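Local structure of cephalosporin hydroxylase CMCI (Streptomyces clavuligerus, 2BM8) at residues E179-P190 with Q223-A234. The protein takes part in cephamycin biosynthesis, probably in the hydroxylation that leads from cephalosporin to its 7-methoxy derivative. The protein carries 3 engineered substitutions. Numbering follows the deposited sequence.
Sequences EGDYFIIEDMIP and QLDRGVLRRVAA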
ATOM      1  N   GLU B 179      29.619 -15.558 -27.391  1.00 16.72           N
ATOM      2  CA  GLU B 179      29.195 -16.063 -26.094  1.00 16.74           C
ATOM      3  C   GLU B 179      29.589 -15.078 -24.983  1.00 16.23           C
ATOM      4  O   GLU B 179      30.715 -14.608 -24.947  1.00 15.87           O
ATOM      5  CB  GLU B 179      29.805 -17.449 -25.861  1.00 16.50           C
ATOM      6  CG  GLU B 179      29.625 -17.978 -24.451  1.00 17.86           C
ATOM      7  CD  GLU B 179      30.120 -19.403 -24.295  1.00 19.96           C
ATOM      8  OE1 GLU B 179      30.681 -19.960 -25.267  1.00 21.92           O
ATOM      9  OE2 GLU B 179      29.939 -19.973 -23.200  1.00 20.35           O
ATOM     10  N   GLY B 180      28.651 -14.757 -24.096  1.00 16.08           N
ATOM     11  CA  GLY B 180      28.889 -13.780 -23.043  1.00 15.79           C
ATOM     12  C   GLY B 180      28.364 -12.379 -23.329  1.00 15.51           C
ATOM     13  O   GLY B 180      28.043 -11.654 -22.380  1.00 16.19           O
ATOM     14  N   ASP B 181      28.262 -11.994 -24.604  1.00 14.84           N
ATOM     15  CA  ASP B 181      27.808 -10.647 -24.984  1.00 14.50           C
ATOM     16  C   ASP B 181      26.359 -10.410 -24.593  1.00 14.25           C
ATOM     17  O   ASP B 181      25.556 -11.320 -24.612  1.00 14.46           O
ATOM     18  CB  ASP B 181      27.962 -10.414 -26.492  1.00 14.55           C
ATOM     19  CG  ASP B 181      29.423 -10.329 -26.934  1.00 14.30           C
ATOM     20  OD1 ASP B 181      30.327 -10.274 -26.074  1.00 12.16           O
ATOM     21  OD2 ASP B 181      29.758 -10.308 -28.136  1.00 14.48           O
ATOM     22  N   TYR B 182      26.030  -9.182 -24.229  1.00 13.99           N
ATOM     23  CA  TYR B 182      24.696  -8.863 -23.763  1.00 13.96           C
ATOM     24  C   TYR B 182      23.873  -8.201 -24.866  1.00 13.76           C
ATOM     25  O   TYR B 182      24.389  -7.439 -25.667  1.00 14.08           O
ATOM     26  CB  TYR B 182      24.786  -7.957 -22.538  1.00 14.19           C
ATOM     27  CG  TYR B 182      25.039  -8.716 -21.251  1.00 15.54           C
ATOM     28  CD1 TYR B 182      26.325  -9.032 -20.841  1.00 16.59           C
ATOM     29  CD2 TYR B 182      23.985  -9.129 -20.451  1.00 16.51           C
ATOM     30  CE1 TYR B 182      26.547  -9.732 -19.661  1.00 16.51           C
ATOM     31  CE2 TYR B 182      24.206  -9.824 -19.276  1.00 16.74           C
ATOM     32  CZ  TYR B 182      25.482 -10.118 -18.888  1.00 16.64           C
ATOM     33  OH  TYR B 182      25.683 -10.821 -17.728  1.00 18.18           O
ATOM     34  N   PHE B 183      22.601  -8.556 -24.946  1.00 13.52           N
ATOM     35  CA  PHE B 183      21.642  -7.813 -25.738  1.00 13.53           C
ATOM     36  C   PHE B 183      20.558  -7.407 -24.767  1.00 13.36           C
ATOM     37  O   PHE B 183      19.900  -8.268 -24.204  1.00 13.07           O
ATOM     38  CB  PHE B 183      21.062  -8.649 -26.883  1.00 13.34           C
ATOM     39  CG  PHE B 183      20.221  -7.842 -27.862  1.00 13.64           C
ATOM     40  CD1 PHE B 183      20.735  -7.454 -29.088  1.00 13.01           C
ATOM     41  CD2 PHE B 183      18.915  -7.471 -27.551  1.00 13.66           C
ATOM     42  CE1 PHE B 183      19.961  -6.722 -29.990  1.00 12.74           C
ATOM     43  CE2 PHE B 183      18.144  -6.735 -28.458  1.00 13.28           C
ATOM     44  CZ  PHE B 183      18.674  -6.367 -29.672  1.00 12.09           C
ATOM     45  N   ILE B 184      20.387  -6.096 -24.584  1.00 13.09           N
ATOM     46  CA  ILE B 184      19.525  -5.548 -23.549  1.00 13.34           C
ATOM     47  C   ILE B 184      18.431  -4.649 -24.118  1.00 13.55           C
ATOM     48  O   ILE B 184      18.703  -3.733 -24.897  1.00 13.62           O
ATOM     49  CB  ILE B 184      20.374  -4.767 -22.532  1.00 13.20           C
ATOM     50  CG1 ILE B 184      21.199  -5.752 -21.701  1.00 13.47           C
ATOM     51  CG2 ILE B 184      19.489  -3.936 -21.615  1.00 12.85           C
ATOM     52  CD1 ILE B 184      22.358  -5.138 -20.988  1.00 13.75           C
ATOM     53  N   ILE B 185      17.193  -4.902 -23.709  1.00 13.93           N
ATOM     54  CA  ILE B 185      16.078  -4.053 -24.106  1.00 14.32           C
ATOM     55  C   ILE B 185      15.557  -3.358 -22.877  1.00 14.12           C
ATOM     56  O   ILE B 185      14.997  -3.986 -21.996  1.00 14.33           O
ATOM     57  CB  ILE B 185      14.977  -4.888 -24.781  1.00 14.30           C
ATOM     58  CG1 ILE B 185      15.478  -5.419 -26.119  1.00 14.59           C
ATOM     59  CG2 ILE B 185      13.738  -4.038 -25.015  1.00 14.57           C
ATOM     60  CD1 ILE B 185      14.803  -6.662 -26.585  1.00 15.94           C
ATOM     61  N   GLU B 186      15.753  -2.054 -22.807  1.00 14.63           N
ATOM     62  CA  GLU B 186      15.306  -1.298 -21.644  1.00 15.05           C
ATOM     63  C   GLU B 186      13.829  -0.953 -21.810  1.00 15.20           C
ATOM     64  O   GLU B 186      13.366  -0.803 -22.930  1.00 15.16           O
ATOM     65  CB  GLU B 186      16.161  -0.040 -21.469  1.00 15.30           C
ATOM     66  CG  GLU B 186      17.652  -0.319 -21.242  1.00 15.43           C
ATOM     67  CD  GLU B 186      18.428   0.885 -20.703  1.00 15.16           C
ATOM     68  OE1 GLU B 186      17.822   1.960 -20.562  1.00 14.16           O
ATOM     69  OE2 GLU B 186      19.654   0.758 -20.443  1.00 15.39           O
ATOM     70  N   ASP B 187      13.089  -0.925 -20.697  1.00 15.52           N
ATOM     71  CA  ASP B 187      11.741  -0.354 -20.591  1.00 15.73           C
ATOM     72  C   ASP B 187      10.621  -1.123 -21.286  1.00 15.96           C
ATOM     73  O   ASP B 187       9.567  -1.372 -20.678  1.00 15.01           O
ATOM     74  CB  ASP B 187      11.723   1.097 -21.092  1.00 16.13           C
ATOM     75  CG  ASP B 187      12.585   2.018 -20.240  1.00 17.38           C
ATOM     76  OD1 ASP B 187      12.255   2.171 -19.035  1.00 19.60           O
ATOM     77  OD2 ASP B 187      13.599   2.611 -20.679  1.00 15.51           O
ATOM     78  N   MET B 188      10.841  -1.494 -22.544  1.00 16.08           N
ATOM     79  CA  MET B 188       9.737  -1.860 -23.419  1.00 16.95           C
ATOM     80  C   MET B 188       9.173  -3.272 -23.258  1.00 16.43           C
ATOM     81  O   MET B 188       7.988  -3.477 -23.530  1.00 15.76           O
ATOM     82  CB  MET B 188      10.109  -1.620 -24.890  1.00 17.50           C
ATOM     83  CG  MET B 188       8.884  -1.513 -25.819  1.00 19.96           C
ATOM     84  SD  MET B 188       7.625  -0.254 -25.323  1.00 22.73           S
ATOM     85  CE  MET B 188       8.083   1.146 -26.377  1.00 22.31           C
ATOM     86  N   ILE B 189       9.983  -4.232 -22.808  1.00 15.99           N
ATOM     87  CA  ILE B 189       9.527  -5.627 -22.796  1.00 15.68           C
ATOM     88  C   ILE B 189       8.269  -5.873 -21.963  1.00 15.59           C
ATOM     89  O   ILE B 189       7.381  -6.566 -22.411  1.00 15.98           O
ATOM     90  CB  ILE B 189      10.669  -6.607 -22.443  1.00 15.50           C
ATOM     91  CG1 ILE B 189      11.354  -7.027 -23.743  1.00 15.29           C
ATOM     92  CG2 ILE B 189      10.153  -7.845 -21.710  1.00 15.63           C
ATOM     93  CD1 ILE B 189      12.614  -7.785 -23.584  1.00 14.81           C
ATOM     94  N   PRO B 190       8.179  -5.340 -20.760  1.00 15.71           N
ATOM     95  CA  PRO B 190       6.944  -5.450 -19.977  1.00 15.72           C
ATOM     96  C   PRO B 190       5.698  -4.898 -20.660  1.00 15.41           C
ATOM     97  O   PRO B 190       4.642  -5.475 -20.454  1.00 15.40           O
ATOM     98  CB  PRO B 190       7.267  -4.645 -18.721  1.00 15.91           C
ATOM     99  CG  PRO B 190       8.727  -4.832 -18.582  1.00 15.97           C
ATOM    100  CD  PRO B 190       9.229  -4.650 -20.001  1.00 16.17           C
ATOM    101  N   GLN B 223      13.794  -0.302 -14.926  1.00 14.35           N
ATOM    102  CA  GLN B 223      14.074  -0.027 -16.341  1.00 14.72           C
ATOM    103  C   GLN B 223      14.594  -1.255 -17.098  1.00 15.30           C
ATOM    104  O   GLN B 223      14.316  -1.412 -18.280  1.00 15.68           O
ATOM    105  CB  GLN B 223      15.056   1.146 -16.511  1.00 14.93           C
ATOM    106  CG  GLN B 223      14.433   2.547 -16.282  1.00 12.86           C
ATOM    107  CD  GLN B 223      15.492   3.642 -16.223  1.00 13.81           C
ATOM    108  OE1 GLN B 223      16.560   3.444 -15.611  1.00 11.80           O
ATOM    109  NE2 GLN B 223      15.206   4.807 -16.848  1.00  8.21           N
ATOM    110  N   LEU B 224      15.350  -2.117 -16.434  1.00 15.20           N
ATOM    111  CA  LEU B 224      15.894  -3.299 -17.080  1.00 15.56           C
ATOM    112  C   LEU B 224      15.047  -4.552 -16.869  1.00 15.63           C
ATOM    113  O   LEU B 224      15.365  -5.595 -17.404  1.00 15.59           O
ATOM    114  CB  LEU B 224      17.286  -3.563 -16.541  1.00 16.03           C
ATOM    115  CG  LEU B 224      18.296  -2.461 -16.768  1.00 16.69           C
ATOM    116  CD1 LEU B 224      19.558  -2.784 -16.001  1.00 17.18           C
ATOM    117  CD2 LEU B 224      18.557  -2.306 -18.255  1.00 17.65           C
ATOM    118  N   ASP B 225      13.991  -4.426 -16.070  1.00 16.10           N
ATOM    119  CA  ASP B 225      13.049  -5.491 -15.734  1.00 16.06           C
ATOM    120  C   ASP B 225      12.864  -6.472 -16.866  1.00 15.79           C
ATOM    121  O   ASP B 225      12.395  -6.093 -17.941  1.00 15.76           O
ATOM    122  CB  ASP B 225      11.680  -4.851 -15.420  1.00 16.65           C
ATOM    123  CG  ASP B 225      10.713  -5.801 -14.740  1.00 17.10           C
ATOM    124  OD1 ASP B 225      10.990  -6.996 -14.568  1.00 18.72           O
ATOM    125  OD2 ASP B 225       9.611  -5.421 -14.333  1.00 20.88           O
ATOM    126  N   ARG B 226      13.239  -7.726 -16.614  1.00 15.39           N
ATOM    127  CA  ARG B 226      12.992  -8.847 -17.526  1.00 15.04           C
ATOM    128  C   ARG B 226      13.493  -8.628 -18.968  1.00 14.56           C
ATOM    129  O   ARG B 226      12.949  -9.226 -19.895  1.00 14.14           O
ATOM    130  CB  ARG B 226      11.493  -9.179 -17.539  1.00 15.03           C
ATOM    131  CG  ARG B 226      10.939  -9.754 -16.239  1.00 15.32           C
ATOM    132  CD  ARG B 226       9.405  -9.808 -16.200  1.00 15.71           C
ATOM    133  NE  ARG B 226       8.833  -8.484 -15.936  1.00 16.41           N
ATOM    134  CZ  ARG B 226       7.553  -8.153 -16.090  1.00 16.68           C
ATOM    135  NH1 ARG B 226       6.661  -9.027 -16.526  1.00 17.87           N
ATOM    136  NH2 ARG B 226       7.162  -6.917 -15.819  1.00 17.99           N
ATOM    137  N   GLY B 227      14.537  -7.809 -19.140  1.00 14.26           N
ATOM    138  CA  GLY B 227      15.020  -7.407 -20.461  1.00 14.26           C
ATOM    139  C   GLY B 227      16.512  -7.584 -20.703  1.00 14.48           C
ATOM    140  O   GLY B 227      17.023  -7.163 -21.741  1.00 14.06           O
ATOM    141  N   VAL B 228      17.208  -8.228 -19.764  1.00 14.66           N
ATOM    142  CA  VAL B 228      18.651  -8.397 -19.840  1.00 14.95           C
ATOM    143  C   VAL B 228      18.936  -9.780 -20.404  1.00 15.90           C
ATOM    144  O   VAL B 228      18.742 -10.783 -19.720  1.00 15.68           O
ATOM    145  CB  VAL B 228      19.308  -8.256 -18.442  1.00 15.01           C
ATOM    146  CG1 VAL B 228      20.828  -8.460 -18.522  1.00 14.75           C
ATOM    147  CG2 VAL B 228      18.983  -6.904 -17.824  1.00 14.40           C
ATOM    148  N   LEU B 229      19.364  -9.835 -21.664  1.00 16.52           N
ATOM    149  CA  LEU B 229      19.658 -11.107 -22.316  1.00 16.87           C
ATOM    150  C   LEU B 229      21.137 -11.229 -22.624  1.00 17.64           C
ATOM    151  O   LEU B 229      21.809 -10.232 -22.816  1.00 17.72           O
ATOM    152  CB  LEU B 229      18.866 -11.231 -23.615  1.00 16.64           C
ATOM    153  CG  LEU B 229      17.428 -10.734 -23.574  1.00 15.74           C
ATOM    154  CD1 LEU B 229      16.800 -10.914 -24.935  1.00 13.97           C
ATOM    155  CD2 LEU B 229      16.635 -11.473 -22.500  1.00 15.48           C
ATOM    156  N   ARG B 230      21.651 -12.448 -22.670  1.00 18.72           N
ATOM    157  CA  ARG B 230      23.006 -12.656 -23.170  1.00 19.51           C
ATOM    158  C   ARG B 230      23.157 -13.924 -24.004  1.00 20.08           C
ATOM    159  O   ARG B 230      22.306 -14.800 -24.015  1.00 19.70           O
ATOM    160  CB  ARG B 230      24.027 -12.623 -22.029  1.00 19.53           C
ATOM    161  CG  ARG B 230      23.758 -13.585 -20.920  1.00 20.44           C
ATOM    162  CD  ARG B 230      24.891 -13.691 -19.907  1.00 22.01           C
ATOM    163  NE  ARG B 230      24.820 -14.954 -19.173  1.00 23.93           N
ATOM    164  CZ  ARG B 230      25.455 -15.202 -18.034  1.00 25.60           C
ATOM    165  NH1 ARG B 230      26.233 -14.284 -17.477  1.00 27.39           N
ATOM    166  NH2 ARG B 230      25.314 -16.375 -17.442  1.00 25.47           N
ATOM    167  N   ARG B 231      24.270 -13.992 -24.710  1.00 21.19           N
ATOM    168  CA  ARG B 231      24.549 -15.079 -25.615  1.00 22.50           C
ATOM    169  C   ARG B 231      25.032 -16.305 -24.836  1.00 23.41           C
ATOM    170  O   ARG B 231      26.066 -16.259 -24.181  1.00 22.94           O
ATOM    171  CB  ARG B 231      25.605 -14.629 -26.632  1.00 22.77           C
ATOM    172  CG  ARG B 231      25.188 -14.800 -28.060  1.00 23.07           C
ATOM    173  CD  ARG B 231      24.862 -16.204 -28.374  1.00 23.47           C
ATOM    174  NE  ARG B 231      25.048 -16.539 -29.773  1.00 24.19           N
ATOM    175  CZ  ARG B 231      24.884 -17.759 -30.246  1.00 23.08           C
ATOM    176  NH1 ARG B 231      24.532 -18.743 -29.429  1.00 23.42           N
ATOM    177  NH2 ARG B 231      25.062 -17.998 -31.531  1.00 23.37           N
ATOM    178  N   VAL B 232      24.252 -17.382 -24.899  1.00 25.01           N
ATOM    179  CA  VAL B 232      24.599 -18.678 -24.286  1.00 26.27           C
ATOM    180  C   VAL B 232      25.612 -19.407 -25.181  1.00 27.15           C
ATOM    181  O   VAL B 232      25.710 -19.114 -26.388  1.00 27.26           O
ATOM    182  CB  VAL B 232      23.325 -19.557 -24.076  1.00 26.31           C
ATOM    183  CG1 VAL B 232      23.655 -20.971 -23.558  1.00 27.55           C
ATOM    184  CG2 VAL B 232      22.384 -18.879 -23.126  1.00 26.30           C
ATOM    185  N   ALA B 233      26.368 -20.333 -24.580  1.00 27.90           N
ATOM    186  CA  ALA B 233      27.388 -21.119 -25.290  1.00 28.61           C
ATOM    187  C   ALA B 233      26.895 -21.742 -26.614  1.00 28.97           C
ATOM    188  O   ALA B 233      25.782 -22.284 -26.686  1.00 28.85           O
ATOM    189  CB  ALA B 233      27.962 -22.224 -24.356  1.00 28.72           C
ATOM    190  N   ALA B 234      27.733 -21.641 -27.650  1.00 29.40           N
ATOM    191  CA  ALA B 234      27.457 -22.239 -28.964  1.00 29.73           C
ATOM    192  C   ALA B 234      28.122 -23.610 -29.081  1.00 29.75           C
ATOM    193  O   ALA B 234      27.759 -24.552 -28.371  1.00 29.70           O
ATOM    194  CB  ALA B 234      27.943 -21.313 -30.088  1.00 29.95           C
TER
HETATM  195  O   HOH W   1      12.414   4.628 -18.309  1.00 29.15           O
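Leu229 O takes the amide of Phe183 at 2.8 Å, and the CA of Tyr182 adds a C-H...O contact to the same oxygen. Phe183 O accepts Leu229 N in return, which makes Phe183 and Leu229 a hydrogen-bonded pair of the antiparallel strands 182-185 and 228-231. On both flanks the bonding goes on: Arg231 N reaches Asp181 O, and Ile185 N reaches Gly227 O at 3.0 Å. Tyr182 and Arg230 form the adjoining non-hydrogen-bonded pair. Arg230 CB sits over one face of the Tyr182 ring, 4.0 Å from its centroid, while Val228 CG1 comes in at the ring edge, 3.7 Å from CE2. With CG wedged between backbone N and carbonyl carbon (chi1 55°), the extended Arg230 chain runs alongside the tyrosine, ring and guanidinium planes 58° apart; its guanidinium pairs with Asp35 of a second subunit, and Tyr182 OH bonds Asp214. The two strands belong to a Rossmann-like methyltransferase sheet of order 3-2-1-4-5-7-6, in which 228-231 runs antiparallel between 182-185 and the outer strand 211-214. At the end of the strand pair, Ile184 CG2 and, just beyond strand 182-185, Glu186 CG both touch Leu224 CD2, the glutamate carboxylate being held by Lys65 and Tyr73. Gln223 O receives Asp187 N at 2.8 Å, and a water links Asp187 OD1 to Gln223 NE2, an amide also held by Thr69 and Leu64 O. At the type II turn 224-227, Pro190 CB packs against Arg226 NH2, whose guanidinium grips Asp225 side-on through NE and NH2.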